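MB2760 (Mycobacterium tuberculosis, PDB 2BNG) hydrolyses long or bulky lipophilic epoxides, such as 9,10-epoxystearic acid and cholesterol 5,6-oxide in vitro, by adding water across the ring to give diols. Local coordinates at residues T92-I97 against R101-V106; G108-D113 against T118-Y123. One frame throughout, in Å; residues are numbered along the deposited sequence.

Contact 1 (T92-I97 against R101-V106); sequences TDALII and RVQFWV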
loop_
_atom_site.group_PDB
_atom_site.type_symbol
_atom_site.label_atom_id
_atom_site.label_comp_id
_atom_site.label_asym_id
_atom_site.label_seq_id
_atom_site.Cartn_x
_atom_site.Cartn_y
_atom_site.Cartn_z
ATOM N N THR C 92 -33.310 16.373 -6.182
ATOM C CA THR C 92 -33.353 17.737 -6.667
ATOM C C THR C 92 -33.219 17.642 -8.186
ATOM O O THR C 92 -32.310 16.996 -8.702
ATOM C CB THR C 92 -32.211 18.585 -6.089
ATOM O OG1 THR C 92 -32.268 18.562 -4.650
ATOM C CG2 THR C 92 -32.342 20.014 -6.535
ATOM N N ASP C 93 -34.158 18.252 -8.897
ATOM C CA ASP C 93 -34.117 18.288 -10.352
ATOM C C ASP C 93 -33.838 19.723 -10.789
ATOM O O ASP C 93 -34.041 20.665 -10.027
ATOM C CB ASP C 93 -35.462 17.812 -10.945
ATOM C CG ASP C 93 -35.633 16.278 -10.923
ATOM O OD1 ASP C 93 -36.460 15.778 -11.715
ATOM O OD2 ASP C 93 -34.963 15.564 -10.128
ATOM N N ALA C 94 -33.396 19.887 -12.022
ATOM C CA ALA C 94 -33.280 21.199 -12.629
ATOM C C ALA C 94 -33.691 21.122 -14.091
ATOM O O ALA C 94 -33.302 20.187 -14.782
ATOM C CB ALA C 94 -31.855 21.706 -12.501
ATOM N N LEU C 95 -34.495 22.087 -14.544
ATOM C CA LEU C 95 -34.752 22.259 -15.977
ATOM C C LEU C 95 -33.948 23.462 -16.450
ATOM O O LEU C 95 -33.931 24.503 -15.788
ATOM C CB LEU C 95 -36.247 22.420 -16.296
ATOM C CG LEU C 95 -37.222 21.343 -15.761
ATOM C CD1 LEU C 95 -38.662 21.775 -16.039
ATOM C CD2 LEU C 95 -36.964 19.934 -16.303
ATOM N N ILE C 96 -33.260 23.302 -17.578
ATOM C CA ILE C 96 -32.380 24.326 -18.128
ATOM C C ILE C 96 -32.871 24.666 -19.506
ATOM O O ILE C 96 -32.960 23.789 -20.352
ATOM C CB ILE C 96 -30.917 23.812 -18.321
ATOM C CG1 ILE C 96 -30.550 22.736 -17.271
ATOM C CG2 ILE C 96 -29.951 24.962 -18.501
ATOM C CD1 ILE C 96 -29.696 23.045 -16.172
ATOM N N ILE C 97 -33.178 25.939 -19.728
ATOM C CA ILE C 97 -33.595 26.446 -21.023
ATOM C C ILE C 97 -32.674 27.624 -21.290
ATOM O O ILE C 97 -32.835 28.705 -20.699
ATOM C CB ILE C 97 -35.082 26.882 -21.002
ATOM C CG1 ILE C 97 -35.974 25.710 -20.580
ATOM C CG2 ILE C 97 -35.534 27.411 -22.377
ATOM C CD1 ILE C 97 -37.141 26.110 -19.749
ATOM N N ARG C 101 -32.036 28.578 -15.453
ATOM C CA ARG C 101 -32.010 27.318 -14.727
ATOM C C ARG C 101 -33.027 27.340 -13.602
ATOM O O ARG C 101 -33.001 28.238 -12.755
ATOM C CB ARG C 101 -30.615 27.056 -14.174
ATOM C CG ARG C 101 -30.531 25.902 -13.193
ATOM C CD ARG C 101 -29.160 25.888 -12.563
ATOM N NE ARG C 101 -28.988 24.667 -11.801
ATOM C CZ ARG C 101 -28.440 23.566 -12.293
ATOM N NH1 ARG C 101 -27.983 23.566 -13.535
ATOM N NH2 ARG C 101 -28.360 22.463 -11.544
ATOM N N VAL C 102 -33.937 26.370 -13.617
ATOM C CA VAL C 102 -35.002 26.288 -12.627
ATOM C C VAL C 102 -34.870 24.992 -11.834
ATOM O O VAL C 102 -35.024 23.891 -12.364
ATOM C CB VAL C 102 -36.418 26.358 -13.279
ATOM C CG1 VAL C 102 -37.517 26.278 -12.214
ATOM C CG2 VAL C 102 -36.572 27.626 -14.135
ATOM N N GLN C 103 -34.604 25.142 -10.550
ATOM C CA GLN C 103 -34.270 24.023 -9.701
ATOM C C GLN C 103 -35.313 23.857 -8.597
ATOM O O GLN C 103 -35.766 24.844 -8.004
ATOM C CB GLN C 103 -32.885 24.274 -9.104
ATOM C CG GLN C 103 -32.219 23.079 -8.482
ATOM C CD GLN C 103 -30.726 23.320 -8.302
ATOM O OE1 GLN C 103 -30.024 23.511 -9.251
ATOM N NE2 GLN C 103 -30.260 23.333 -7.095
ATOM N N PHE C 104 -35.670 22.614 -8.306
ATOM C CA PHE C 104 -36.788 22.320 -7.414
ATOM C C PHE C 104 -36.642 20.887 -6.889
ATOM O O PHE C 104 -35.985 20.051 -7.545
ATOM C CB PHE C 104 -38.139 22.481 -8.163
ATOM C CG PHE C 104 -38.203 21.739 -9.491
ATOM C CD1 PHE C 104 -38.753 20.474 -9.566
ATOM C CD2 PHE C 104 -37.714 22.318 -10.668
ATOM C CE1 PHE C 104 -38.824 19.787 -10.796
ATOM C CE2 PHE C 104 -37.758 21.632 -11.882
ATOM C CZ PHE C 104 -38.310 20.364 -11.946
ATOM N N TRP C 105 -37.256 20.586 -5.744
ATOM C CA TRP C 105 -37.246 19.223 -5.275
ATOM C C TRP C 105 -38.289 18.377 -6.020
ATOM O O TRP C 105 -39.329 18.895 -6.461
ATOM C CB TRP C 105 -37.430 19.167 -3.764
ATOM C CG TRP C 105 -38.786 19.689 -3.199
ATOM C CD1 TRP C 105 -38.988 20.866 -2.514
ATOM C CD2 TRP C 105 -40.072 19.022 -3.220
ATOM N NE1 TRP C 105 -40.306 20.980 -2.124
ATOM C CE2 TRP C 105 -40.991 19.863 -2.532
ATOM C CE3 TRP C 105 -40.527 17.789 -3.718
ATOM C CZ2 TRP C 105 -42.342 19.527 -2.364
ATOM C CZ3 TRP C 105 -41.887 17.447 -3.532
ATOM C CH2 TRP C 105 -42.768 18.330 -2.875
ATOM N N VAL C 106 -37.980 17.088 -6.184
ATOM C CA VAL C 106 -38.933 16.101 -6.696
ATOM C C VAL C 106 -38.808 14.815 -5.881
ATOM O O VAL C 106 -37.689 14.362 -5.566
ATOM C CB VAL C 106 -38.666 15.722 -8.156
ATOM C CG1 VAL C 106 -39.727 14.721 -8.641
ATOM C CG2 VAL C 106 -38.648 16.950 -9.040
#
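Phe104 meets both Asp93 and Leu95, a good example of one aromatic side chain serving two residues of the partner strand. Its CG stands between the backbone N and the carbonyl carbon (chi1 50°), and this swings the ring toward the other strand. The CB of Asp93 lies off-centre over the ring, 4.3 Å from its centroid, in a CH-pi contact, while Leu95 CG approaches at the ring edge, 3.9 Å from CE2. Beyond them the carboxylate of Asp93, the proton donor of the active site, packs against a single methyl, with Asp93 CG 3.6 Å from Val106 CG2; OD1 is held by a salt bridge to Arg91.

The two strands form an antiparallel beta hairpin of the curved sheet of an NTF2-like fold. Asp93 with Phe104 and Leu95 with Val102 are the hydrogen-bonded pairs, each closed by two backbone bonds. The non-hydrogen-bonded pairs send Thr92, Ala94, Ile96, Arg101, Gln103 and Trp105 to the other face.

There Arg101 extends with CG anti to the backbone N (chi1 169°), and its NE and NH2 grip one atom side-on, each 3.0 Å from Gln103 OE1, which lies in the guanidinium plane. Ala94 CB lies over one face of that group, near the rim, 3.7 Å from Arg101 NH2, and Ile96 runs alongside Arg101. A salt bridge from NH2 to Glu74 of strand 72-83 further fixes the guanidinium. The Gln103 chain, also extended, passes Thr92 with its CG 3.6 Å from Thr92 CG2, and its NE2 bonds to the backbone O of Thr148.

Contact 2 (G108-D113 against T118-Y123); sequences GVFEVD and TLWRDY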
loop_
_atom_site.group_PDB
_atom_site.type_symbol
_atom_site.label_atom_id
_atom_site.label_comp_id
_atom_site.label_asym_id
_atom_site.label_seq_id
_atom_site.Cartn_x
_atom_site.Cartn_y
_atom_site.Cartn_z
ATOM N N GLY C 108 -39.954 11.037 -6.693
ATOM C CA GLY C 108 -40.465 10.188 -7.738
ATOM C C GLY C 108 -40.713 8.798 -7.225
ATOM O O GLY C 108 -39.916 8.263 -6.432
ATOM N N VAL C 109 -41.828 8.221 -7.653
ATOM C CA VAL C 109 -42.083 6.808 -7.412
ATOM C C VAL C 109 -42.168 6.070 -8.754
ATOM O O VAL C 109 -42.794 6.529 -9.719
ATOM C CB VAL C 109 -43.311 6.512 -6.493
ATOM C CG1 VAL C 109 -43.504 7.567 -5.400
ATOM C CG2 VAL C 109 -44.550 6.392 -7.285
ATOM N N PHE C 110 -41.490 4.928 -8.804
ATOM C CA PHE C 110 -41.422 4.118 -10.011
ATOM C C PHE C 110 -41.896 2.730 -9.699
ATOM O O PHE C 110 -41.867 2.303 -8.536
ATOM C CB PHE C 110 -39.982 4.063 -10.541
ATOM C CG PHE C 110 -39.372 5.414 -10.760
ATOM C CD1 PHE C 110 -38.961 6.201 -9.685
ATOM C CD2 PHE C 110 -39.211 5.914 -12.049
ATOM C CE1 PHE C 110 -38.387 7.467 -9.893
ATOM C CE2 PHE C 110 -38.637 7.168 -12.263
ATOM C CZ PHE C 110 -38.213 7.947 -11.182
ATOM N N GLU C 111 -42.340 2.041 -10.742
ATOM C CA GLU C 111 -42.490 0.603 -10.708
ATOM C C GLU C 111 -41.699 0.002 -11.851
ATOM O O GLU C 111 -41.769 0.458 -12.999
ATOM C CB GLU C 111 -43.966 0.192 -10.786
ATOM C CG GLU C 111 -44.501 -0.254 -9.451
ATOM C CD GLU C 111 -45.995 -0.108 -9.356
ATOM O OE1 GLU C 111 -46.682 -0.390 -10.357
ATOM O OE2 GLU C 111 -46.495 0.288 -8.278
ATOM N N VAL C 112 -40.921 -1.018 -11.531
ATOM C CA VAL C 112 -40.150 -1.689 -12.557
ATOM C C VAL C 112 -40.463 -3.178 -12.633
ATOM O O VAL C 112 -40.579 -3.873 -11.627
ATOM C CB VAL C 112 -38.601 -1.311 -12.548
ATOM C CG1 VAL C 112 -38.236 -0.331 -11.427
ATOM C CG2 VAL C 112 -37.707 -2.532 -12.562
ATOM N N ASP C 113 -40.644 -3.631 -13.861
ATOM C CA ASP C 113 -41.023 -4.989 -14.159
ATOM C C ASP C 113 -40.017 -5.445 -15.196
ATOM O O ASP C 113 -40.000 -4.937 -16.321
ATOM C CB ASP C 113 -42.459 -5.011 -14.712
ATOM C CG ASP C 113 -42.887 -6.387 -15.238
ATOM O OD1 ASP C 113 -42.454 -7.425 -14.684
ATOM O OD2 ASP C 113 -43.693 -6.447 -16.198
ATOM N N THR C 118 -42.499 0.702 -15.679
ATOM C CA THR C 118 -43.919 0.693 -16.053
ATOM C C THR C 118 -44.712 1.843 -15.439
ATOM O O THR C 118 -45.753 2.230 -15.972
ATOM C CB THR C 118 -44.580 -0.665 -15.748
ATOM O OG1 THR C 118 -44.480 -0.940 -14.346
ATOM C CG2 THR C 118 -43.885 -1.784 -16.552
ATOM N N LEU C 119 -44.205 2.385 -14.326
ATOM C CA LEU C 119 -44.773 3.574 -13.703
ATOM C C LEU C 119 -43.671 4.577 -13.410
ATOM O O LEU C 119 -42.617 4.215 -12.891
ATOM C CB LEU C 119 -45.539 3.248 -12.413
ATOM C CG LEU C 119 -46.064 4.458 -11.624
ATOM C CD1 LEU C 119 -47.152 5.240 -12.394
ATOM C CD2 LEU C 119 -46.548 4.065 -10.237
ATOM N N TRP C 120 -43.924 5.840 -13.755
ATOM C CA TRP C 120 -43.017 6.946 -13.423
ATOM C C TRP C 120 -43.893 8.109 -12.972
ATOM O O TRP C 120 -44.618 8.737 -13.774
ATOM C CB TRP C 120 -42.158 7.312 -14.623
ATOM C CG TRP C 120 -41.336 8.555 -14.485
ATOM C CD1 TRP C 120 -40.979 9.181 -13.332
ATOM C CD2 TRP C 120 -40.738 9.302 -15.556
ATOM N NE1 TRP C 120 -40.193 10.287 -13.613
ATOM C CE2 TRP C 120 -40.041 10.386 -14.974
ATOM C CE3 TRP C 120 -40.727 9.162 -16.954
ATOM C CZ2 TRP C 120 -39.324 11.320 -15.741
ATOM C CZ3 TRP C 120 -40.022 10.107 -17.721
ATOM C CH2 TRP C 120 -39.333 11.161 -17.108
ATOM N N ARG C 121 -43.845 8.363 -11.670
ATOM C CA ARG C 121 -44.724 9.332 -11.034
ATOM C C ARG C 121 -43.906 10.364 -10.255
ATOM O O ARG C 121 -43.333 10.069 -9.197
ATOM C CB ARG C 121 -45.695 8.620 -10.094
ATOM C CG ARG C 121 -46.753 9.555 -9.580
ATOM C CD ARG C 121 -47.685 8.898 -8.575
ATOM N NE ARG C 121 -48.629 7.970 -9.198
ATOM C CZ ARG C 121 -48.985 6.813 -8.641
ATOM N NH1 ARG C 121 -48.454 6.436 -7.477
ATOM N NH2 ARG C 121 -49.825 6.007 -9.249
ATOM N N ASP C 122 -43.832 11.573 -10.785
ATOM C CA ASP C 122 -43.024 12.600 -10.124
ATOM C C ASP C 122 -43.927 13.566 -9.368
ATOM O O ASP C 122 -44.928 14.053 -9.914
ATOM C CB ASP C 122 -42.135 13.332 -11.138
ATOM C CG ASP C 122 -40.787 12.622 -11.387
ATOM O OD1 ASP C 122 -40.395 11.691 -10.641
ATOM O OD2 ASP C 122 -40.083 13.004 -12.343
ATOM N N TYR C 123 -43.557 13.816 -8.116
ATOM C CA TYR C 123 -44.234 14.738 -7.220
ATOM C C TYR C 123 -43.372 15.985 -7.007
ATOM O O TYR C 123 -42.171 15.884 -6.778
ATOM C CB TYR C 123 -44.397 14.092 -5.844
ATOM C CG TYR C 123 -45.385 12.958 -5.734
ATOM C CD1 TYR C 123 -44.978 11.632 -5.913
ATOM C CD2 TYR C 123 -46.739 13.205 -5.408
ATOM C CE1 TYR C 123 -45.895 10.577 -5.774
ATOM C CE2 TYR C 123 -47.653 12.160 -5.266
ATOM C CZ TYR C 123 -47.217 10.860 -5.448
ATOM O OH TYR C 123 -48.106 9.836 -5.329
#
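Phe110 and Trp120, a non-hydrogen-bonded pair, run side by side off the same face of the sheet. The phenylalanine illustrates how much a single ring can touch. Its CB lies 3.5 Å from the carbonyl O of Leu119, CG also meets that oxygen, and CD2 touches both it and Trp120 CD1. CG is anti to the carbonyl carbon (chi1 -54°), and the ring end comes nearer the indole: CE2 lies 3.3 Å from Trp120 CD1, and CZ, at the tip, touches CD1 and NE1 of the same residue. The Phe110 ring and the five-membered ring of Trp120 are nearly parallel, at 11°, but slid apart so that they barely overlap.

From the same indole, NE1 gives a weak bond to OD2 of Asp122, the proton acceptor of the active site. Asp122 OD1 sits 3.3 Å from Gly108 CA, while OD2 also pairs with Arg91. The opposite face carries Val109, whose CG2 packs on Arg121 CB and whose CG1 meets the edge of the Tyr123 ring, 3.9 Å from CE1.

Toward the turn a classic beta bulge sets Thr118 and Leu119 both against Glu111, whose O accepts a firm bond from Thr118 N (2.8 Å) and a weak one from Leu119 N. Helix 13-30 covers Phe110 through Val21 and Trp120 through Phe24 and Leu28. Strands 86-97 and 44-48 flank the hairpin; Arg121 NE is salt-bridged to Glu47 of strand 44-48, while Arg121 NH1 and Tyr123 OH reach Glu90 of the second subunit.

Contact 1 closes before contact 2 opens along the chain, and the long strand 100-113 belongs to both: it lies between the two others, with strand 86-97 along one edge over most of its length and strand 116-123 along the other edge of its second half. The three strands are neighbours in one sheet. Although the contact centres lie about 19 Å apart, on opposite sides of the chain's centre, the contacts meet where Val106 CG1 packs 3.6 Å from Asp122 CG. At this junction the side chains of Asp93 and Asp122 come within about 5 Å of each other, with Arg91 salt-bridged to both, consistent with the Asp-Arg-Asp catalytic triad of limonene-epoxide hydrolases.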